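Local coordinates for uncharacterized protein (Thermus thermophilus HB8, PDB 6SCE), which acts as a DNA nuclease of type III CRISPR defence that is switched on by binding cyclic oligoadenylate, at residues Glu134-Leu148 and Gly179-Tyr191. Sequence-based numbering, arbitrary orientation. Where two conformers were deposited one is given.
With nucleotides of chain B.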
loop_
_atom_site.group_PDB
_atom_site.type_symbol
_atom_site.label_atom_id
_atom_site.label_comp_id
_atom_site.label_asym_id
_atom_site.label_seq_id
_atom_site.Cartn_x
_atom_site.Cartn_y
_atom_site.Cartn_z
ATOM N N GLU A 134 19.218 -15.395 -11.515
ATOM C CA GLU A 134 20.122 -15.816 -10.447
ATOM C C GLU A 134 21.417 -15.090 -10.514
ATOM O O GLU A 134 21.927 -14.658 -9.502
ATOM C CB GLU A 134 20.465 -17.308 -10.552
ATOM C CG GLU A 134 19.315 -18.215 -10.258
ATOM C CD GLU A 134 18.952 -18.288 -8.788
ATOM O OE1 GLU A 134 19.687 -17.785 -7.898
ATOM O OE2 GLU A 134 17.880 -18.867 -8.534
ATOM N N ALA A 135 21.970 -14.961 -11.715
ATOM C CA ALA A 135 23.300 -14.379 -11.889
ATOM C C ALA A 135 23.320 -12.871 -11.714
ATOM O O ALA A 135 24.254 -12.323 -11.138
ATOM C CB ALA A 135 23.862 -14.739 -13.267
ATOM N N GLU A 136 22.285 -12.218 -12.244
ATOM C CA GLU A 136 22.165 -10.760 -12.225
ATOM C C GLU A 136 21.615 -10.195 -10.901
ATOM O O GLU A 136 21.714 -9.002 -10.645
ATOM C CB GLU A 136 21.212 -10.339 -13.350
ATOM C CG GLU A 136 21.697 -10.720 -14.741
ATOM C CD GLU A 136 21.143 -12.045 -15.249
ATOM O OE1 GLU A 136 20.733 -12.905 -14.429
ATOM O OE2 GLU A 136 21.085 -12.227 -16.492
ATOM N N ALA A 137 21.029 -11.060 -10.081
ATOM C CA ALA A 137 20.491 -10.661 -8.755
ATOM C C ALA A 137 21.373 -9.702 -7.997
ATOM O O ALA A 137 22.603 -9.901 -7.880
ATOM C CB ALA A 137 20.280 -11.907 -7.904
ATOM N N LEU A 138 20.780 -8.640 -7.450
ATOM C CA LEU A 138 21.580 -7.700 -6.697
ATOM C C LEU A 138 22.223 -8.393 -5.470
ATOM O O LEU A 138 21.592 -9.220 -4.774
ATOM C CB LEU A 138 20.743 -6.499 -6.236
ATOM C CG LEU A 138 20.687 -5.312 -7.208
ATOM C CD1 LEU A 138 20.265 -5.720 -8.599
ATOM C CD2 LEU A 138 19.773 -4.238 -6.625
ATOM N N THR A 139 23.451 -8.008 -5.207
ATOM C CA THR A 139 24.205 -8.497 -4.056
ATOM C C THR A 139 23.912 -7.617 -2.858
ATOM O O THR A 139 23.342 -6.526 -2.958
ATOM C CB THR A 139 25.721 -8.427 -4.339
ATOM O OG1 THR A 139 26.103 -7.053 -4.470
ATOM C CG2 THR A 139 26.088 -9.228 -5.618
ATOM N N LEU A 140 24.336 -8.066 -1.696
ATOM C CA LEU A 140 24.206 -7.267 -0.495
ATOM C C LEU A 140 24.934 -5.962 -0.661
ATOM O O LEU A 140 24.447 -4.910 -0.242
ATOM C CB LEU A 140 24.689 -8.034 0.745
ATOM C CG LEU A 140 24.375 -7.278 2.047
ATOM C CD1 LEU A 140 23.973 -8.197 3.183
ATOM C CD2 LEU A 140 25.523 -6.366 2.464
ATOM N N GLU A 141 26.117 -6.002 -1.272
ATOM C CA GLU A 141 26.894 -4.776 -1.407
ATOM C C GLU A 141 26.192 -3.780 -2.339
ATOM O O GLU A 141 26.253 -2.572 -2.123
ATOM C CB GLU A 141 28.268 -5.085 -1.978
ATOM C CG GLU A 141 29.178 -5.788 -0.993
ATOM C CD GLU A 141 28.750 -7.195 -0.655
ATOM O OE1 GLU A 141 28.159 -7.920 -1.524
ATOM O OE2 GLU A 141 29.013 -7.561 0.534
ATOM N N GLU A 142 25.558 -4.309 -3.371
ATOM C CA GLU A 142 24.773 -3.437 -4.311
ATOM C C GLU A 142 23.587 -2.801 -3.563
ATOM O O GLU A 142 23.352 -1.614 -3.680
ATOM C CB GLU A 142 24.361 -4.242 -5.519
ATOM C CG GLU A 142 25.501 -4.409 -6.516
ATOM C CD GLU A 142 25.260 -5.416 -7.606
ATOM O OE1 GLU A 142 24.494 -6.380 -7.397
ATOM O OE2 GLU A 142 25.851 -5.246 -8.722
ATOM N N TYR A 143 22.842 -3.594 -2.773
ATOM C CA TYR A 143 21.794 -3.004 -1.941
ATOM C C TYR A 143 22.313 -1.993 -0.940
ATOM O O TYR A 143 21.677 -0.978 -0.716
ATOM C CB TYR A 143 20.991 -4.085 -1.233
ATOM C CG TYR A 143 19.908 -4.658 -2.069
ATOM C CD1 TYR A 143 18.802 -3.891 -2.416
ATOM C CD2 TYR A 143 19.966 -5.945 -2.533
ATOM C CE1 TYR A 143 17.772 -4.422 -3.158
ATOM C CE2 TYR A 143 18.927 -6.486 -3.267
ATOM C CZ TYR A 143 17.839 -5.710 -3.595
ATOM O OH TYR A 143 16.811 -6.238 -4.377
ATOM N N ALA A 144 23.478 -2.257 -0.347
ATOM C CA ALA A 144 24.046 -1.327 0.613
ATOM C C ALA A 144 24.365 0.007 -0.030
ATOM O O ALA A 144 24.104 1.078 0.561
ATOM C CB ALA A 144 25.292 -1.917 1.281
ATOM N N ARG A 145 24.908 -0.004 -1.238
ATOM C CA ARG A 145 25.252 1.279 -1.829
ATOM C C ARG A 145 23.998 2.025 -2.361
ATOM O O ARG A 145 23.984 3.238 -2.403
ATOM C CB ARG A 145 26.390 1.163 -2.864
ATOM C CG ARG A 145 26.040 0.401 -4.119
ATOM C CD ARG A 145 27.173 0.434 -5.159
ATOM N NE ARG A 145 27.533 1.798 -5.476
ATOM C CZ ARG A 145 28.683 2.198 -5.978
ATOM N NH1 ARG A 145 29.621 1.311 -6.331
ATOM N NH2 ARG A 145 28.858 3.499 -6.181
ATOM N N LEU A 146 22.950 1.293 -2.738
ATOM C CA LEU A 146 21.698 1.894 -3.241
ATOM C C LEU A 146 20.723 2.312 -2.150
ATOM O O LEU A 146 19.989 3.270 -2.344
ATOM C CB LEU A 146 20.970 0.914 -4.179
ATOM C CG LEU A 146 21.664 0.611 -5.529
ATOM C CD1 LEU A 146 20.868 -0.377 -6.348
ATOM C CD2 LEU A 146 21.861 1.910 -6.281
ATOM N N TYR A 147 20.708 1.594 -1.027
ATOM C CA TYR A 147 19.733 1.820 0.055
ATOM C C TYR A 147 20.376 2.325 1.338
ATOM O O TYR A 147 19.902 3.290 1.943
ATOM C CB TYR A 147 19.012 0.534 0.420
ATOM C CG TYR A 147 18.066 -0.063 -0.622
ATOM C CD1 TYR A 147 17.810 0.565 -1.843
ATOM C CD2 TYR A 147 17.409 -1.261 -0.353
ATOM C CE1 TYR A 147 16.920 0.003 -2.754
ATOM C CE2 TYR A 147 16.523 -1.831 -1.262
ATOM C CZ TYR A 147 16.275 -1.193 -2.454
ATOM O OH TYR A 147 15.371 -1.753 -3.357
ATOM N N LEU A 148 21.416 1.635 1.799
ATOM C CA LEU A 148 21.914 1.919 3.141
ATOM C C LEU A 148 22.815 3.150 3.177
ATOM O O LEU A 148 22.613 4.067 3.984
ATOM C CB LEU A 148 22.619 0.710 3.709
ATOM C CG LEU A 148 21.769 -0.546 3.759
ATOM C CD1 LEU A 148 22.559 -1.651 4.421
ATOM C CD2 LEU A 148 20.439 -0.326 4.468
ATOM N N GLY A 179 17.110 -5.800 14.254
ATOM C CA GLY A 179 16.977 -6.433 12.966
ATOM C C GLY A 179 18.288 -6.736 12.299
ATOM O O GLY A 179 19.351 -6.200 12.673
ATOM N N VAL A 180 18.229 -7.637 11.328
ATOM C CA VAL A 180 19.351 -7.935 10.443
ATOM C C VAL A 180 18.870 -7.732 9.012
ATOM O O VAL A 180 17.790 -8.209 8.686
ATOM C CB VAL A 180 19.800 -9.401 10.600
ATOM C CG1 VAL A 180 21.048 -9.676 9.771
ATOM C CG2 VAL A 180 20.064 -9.737 12.062
ATOM N N PHE A 181 19.681 -7.068 8.180
ATOM C CA PHE A 181 19.326 -6.824 6.789
ATOM C C PHE A 181 19.874 -7.980 5.972
ATOM O O PHE A 181 21.101 -8.164 5.896
ATOM C CB PHE A 181 19.967 -5.513 6.344
ATOM C CG PHE A 181 19.578 -5.104 4.948
ATOM C CD1 PHE A 181 18.324 -4.577 4.718
ATOM C CD2 PHE A 181 20.475 -5.228 3.890
ATOM C CE1 PHE A 181 17.933 -4.183 3.444
ATOM C CE2 PHE A 181 20.097 -4.826 2.614
ATOM C CZ PHE A 181 18.831 -4.317 2.393
ATOM N N VAL A 182 18.988 -8.788 5.387
ATOM C CA VAL A 182 19.391 -9.985 4.691
ATOM C C VAL A 182 19.075 -9.812 3.190
ATOM O O VAL A 182 17.985 -9.376 2.816
ATOM C CB VAL A 182 18.669 -11.248 5.266
ATOM C CG1 VAL A 182 19.141 -12.530 4.611
ATOM C CG2 VAL A 182 18.889 -11.344 6.784
ATOM N N VAL A 183 20.041 -10.131 2.352
ATOM C CA VAL A 183 19.835 -10.203 0.883
ATOM C C VAL A 183 19.997 -11.626 0.429
ATOM O O VAL A 183 21.036 -12.258 0.619
ATOM C CB VAL A 183 20.751 -9.253 0.118
ATOM C CG1 VAL A 183 20.579 -9.437 -1.382
ATOM C CG2 VAL A 183 20.455 -7.819 0.535
ATOM N N HIS A 184 18.933 -12.151 -0.132
ATOM C CA HIS A 184 18.886 -13.520 -0.589
ATOM C C HIS A 184 18.305 -13.567 -1.981
ATOM O O HIS A 184 17.179 -13.087 -2.200
ATOM C CB HIS A 184 18.012 -14.338 0.327
ATOM C CG HIS A 184 17.933 -15.773 -0.068
ATOM N ND1 HIS A 184 19.014 -16.626 0.022
ATOM C CD2 HIS A 184 16.912 -16.504 -0.562
ATOM C CE1 HIS A 184 18.656 -17.820 -0.415
ATOM N NE2 HIS A 184 17.381 -17.779 -0.755
ATOM N N ARG A 185 19.106 -14.100 -2.913
ATOM C CA ARG A 185 18.758 -14.270 -4.320
ATOM C C ARG A 185 18.179 -12.959 -4.888
ATOM O O ARG A 185 17.150 -12.947 -5.548
ATOM C CB ARG A 185 17.808 -15.446 -4.535
ATOM C CG ARG A 185 18.406 -16.780 -4.047
ATOM C CD ARG A 185 17.450 -17.950 -4.185
ATOM N NE ARG A 185 17.204 -18.298 -5.576
ATOM C CZ ARG A 185 16.200 -19.072 -6.014
ATOM N NH1 ARG A 185 15.326 -19.628 -5.175
ATOM N NH2 ARG A 185 16.065 -19.305 -7.316
ATOM N N GLY A 186 18.845 -11.869 -4.566
ATOM C CA GLY A 186 18.495 -10.577 -5.138
ATOM C C GLY A 186 17.407 -9.781 -4.458
ATOM O O GLY A 186 17.072 -8.707 -4.953
ATOM N N LEU A 187 16.855 -10.274 -3.347
ATOM C CA LEU A 187 15.781 -9.586 -2.661
ATOM C C LEU A 187 16.131 -9.272 -1.213
ATOM O O LEU A 187 16.909 -10.023 -0.577
ATOM C CB LEU A 187 14.499 -10.413 -2.723
ATOM C CG LEU A 187 13.876 -10.675 -4.094
ATOM C CD1 LEU A 187 12.676 -11.584 -3.874
ATOM C CD2 LEU A 187 13.502 -9.361 -4.740
ATOM N N PRO A 188 15.622 -8.128 -0.703
ATOM C CA PRO A 188 15.904 -7.688 0.646
ATOM C C PRO A 188 14.869 -8.156 1.650
ATOM O O PRO A 188 13.671 -8.174 1.353
ATOM C CB PRO A 188 15.849 -6.165 0.520
ATOM C CG PRO A 188 14.788 -5.958 -0.509
ATOM C CD PRO A 188 14.797 -7.131 -1.420
ATOM N N TYR A 189 15.361 -8.433 2.853
ATOM C CA TYR A 189 14.569 -8.889 3.996
ATOM C C TYR A 189 15.098 -8.181 5.233
ATOM O O TYR A 189 16.300 -7.973 5.360
ATOM C CB TYR A 189 14.705 -10.403 4.180
ATOM C CG TYR A 189 14.285 -11.200 2.973
ATOM C CD1 TYR A 189 15.160 -11.393 1.912
ATOM C CD2 TYR A 189 13.020 -11.748 2.884
ATOM C CE1 TYR A 189 14.788 -12.103 0.790
ATOM C CE2 TYR A 189 12.634 -12.483 1.768
ATOM C CZ TYR A 189 13.520 -12.651 0.720
ATOM O OH TYR A 189 13.127 -13.348 -0.398
ATOM N N TRP A 190 14.199 -7.777 6.117
ATOM C CA TRP A 190 14.553 -7.150 7.396
ATOM C C TRP A 190 14.053 -8.170 8.437
ATOM O O TRP A 190 12.868 -8.438 8.540
ATOM C CB TRP A 190 13.862 -5.815 7.518
ATOM C CG TRP A 190 14.173 -4.985 8.738
ATOM C CD1 TRP A 190 13.267 -4.404 9.567
ATOM C CD2 TRP A 190 15.463 -4.638 9.251
ATOM N NE1 TRP A 190 13.903 -3.708 10.577
ATOM C CE2 TRP A 190 15.255 -3.843 10.407
ATOM C CE3 TRP A 190 16.766 -4.927 8.856
ATOM C CZ2 TRP A 190 16.305 -3.331 11.166
ATOM C CZ3 TRP A 190 17.827 -4.417 9.615
ATOM C CH2 TRP A 190 17.585 -3.616 10.745
ATOM N N TYR A 191 15.001 -8.786 9.114
ATOM C CA TYR A 191 14.746 -9.983 9.916
ATOM C C TYR A 191 14.954 -9.659 11.391
ATOM O O TYR A 191 16.006 -9.191 11.801
ATOM C CB TYR A 191 15.674 -11.082 9.449
ATOM C CG TYR A 191 15.511 -12.426 10.118
ATOM C CD1 TYR A 191 16.209 -12.734 11.285
ATOM C CD2 TYR A 191 14.709 -13.401 9.569
ATOM C CE1 TYR A 191 16.094 -13.984 11.892
ATOM C CE2 TYR A 191 14.579 -14.646 10.186
ATOM C CZ TYR A 191 15.297 -14.928 11.326
ATOM O OH TYR A 191 15.148 -16.169 11.903
ATOM P P A B 2 8.949 1.785 -8.396
ATOM O OP1 A B 2 9.448 2.219 -7.055
ATOM O OP2 A B 2 9.733 2.030 -9.658
ATOM O "O5'" A B 2 8.678 0.206 -8.303
ATOM C "C5'" A B 2 8.418 -0.520 -9.527
ATOM C "C4'" A B 2 8.248 -1.984 -9.210
ATOM O "O4'" A B 2 9.522 -2.505 -8.742
ATOM C "C3'" A B 2 7.221 -2.322 -8.138
ATOM O "O3'" A B 2 6.463 -3.478 -8.492
ATOM C "C2'" A B 2 8.083 -2.639 -6.919
ATOM O "O2'" A B 2 7.469 -3.566 -6.051
ATOM C "C1'" A B 2 9.310 -3.256 -7.576
ATOM N N9 A B 2 10.508 -3.256 -6.760
ATOM C C8 A B 2 10.786 -2.458 -5.674
ATOM N N7 A B 2 11.932 -2.753 -5.116
ATOM C C5 A B 2 12.429 -3.814 -5.858
ATOM C C6 A B 2 13.605 -4.582 -5.753
ATOM N N6 A B 2 14.493 -4.444 -4.771
ATOM N N1 A B 2 13.807 -5.538 -6.692
ATOM C C2 A B 2 12.854 -5.734 -7.613
ATOM N N3 A B 2 11.705 -5.085 -7.804
ATOM C C4 A B 2 11.551 -4.131 -6.875
HETATM O O HOH W 1 17.823 -8.252 -7.568
HETATM O O HOH W 2 21.716 -11.703 -3.891
#
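Tyr143 and Val183 meet at the centre of a buried helix-on-hairpin contact, in which helix 140-148 packs on the hairpin of strands 179-184 and 187-191 beside a bound adenine nucleotide. The axes of helix 140-148 and strand 179-184 approach to 8.9 Å, their directions 126° apart. Val183, with CG1 anti to its backbone N (chi1 176°), turns both methyls to the helix: CG2 lies 3.6 Å from Tyr143 CD2. Farther along, the Phe181 ring receives Tyr143 CB at its edge, and the Leu148 side chain crosses that of Phe181 obliquely, Leu148 CD1 4.2 Å from Phe181 CD2. Tyr143 OH donates to Gly186 O at 2.5 Å, from a position tilted 31° off the carbonyl plane, and accepts a nearly straight bond of 3.0 Å from N6 of A2 of chain B. Tyr147 OH, which also bonds Asp13, accepts from N6 too, so two tyrosine hydroxyls hold the adenine's exocyclic amino group. This nucleotide is probably part of the cyclic oligoadenylate activator, and the contact probably lines its binding pocket. A phenylalanine in place of Tyr143 would probably leave Gly186 O without this donor and N6 without one of its two tyrosine acceptors. At the type I' turn, Ala137 CB packs 3.6 Å from Gly186 CA, a spot where a side chain on Gly186 would collide, and two waters bridge the backbones of Leu138 and Gly186. On the turn itself, Arg185 forms a salt bridge with Glu134, its detailed geometry doubtful. Helix 15-28 touches Leu138 and Tyr147, while strands 169-172 and 225-229 flank the hairpin within its mixed sheet.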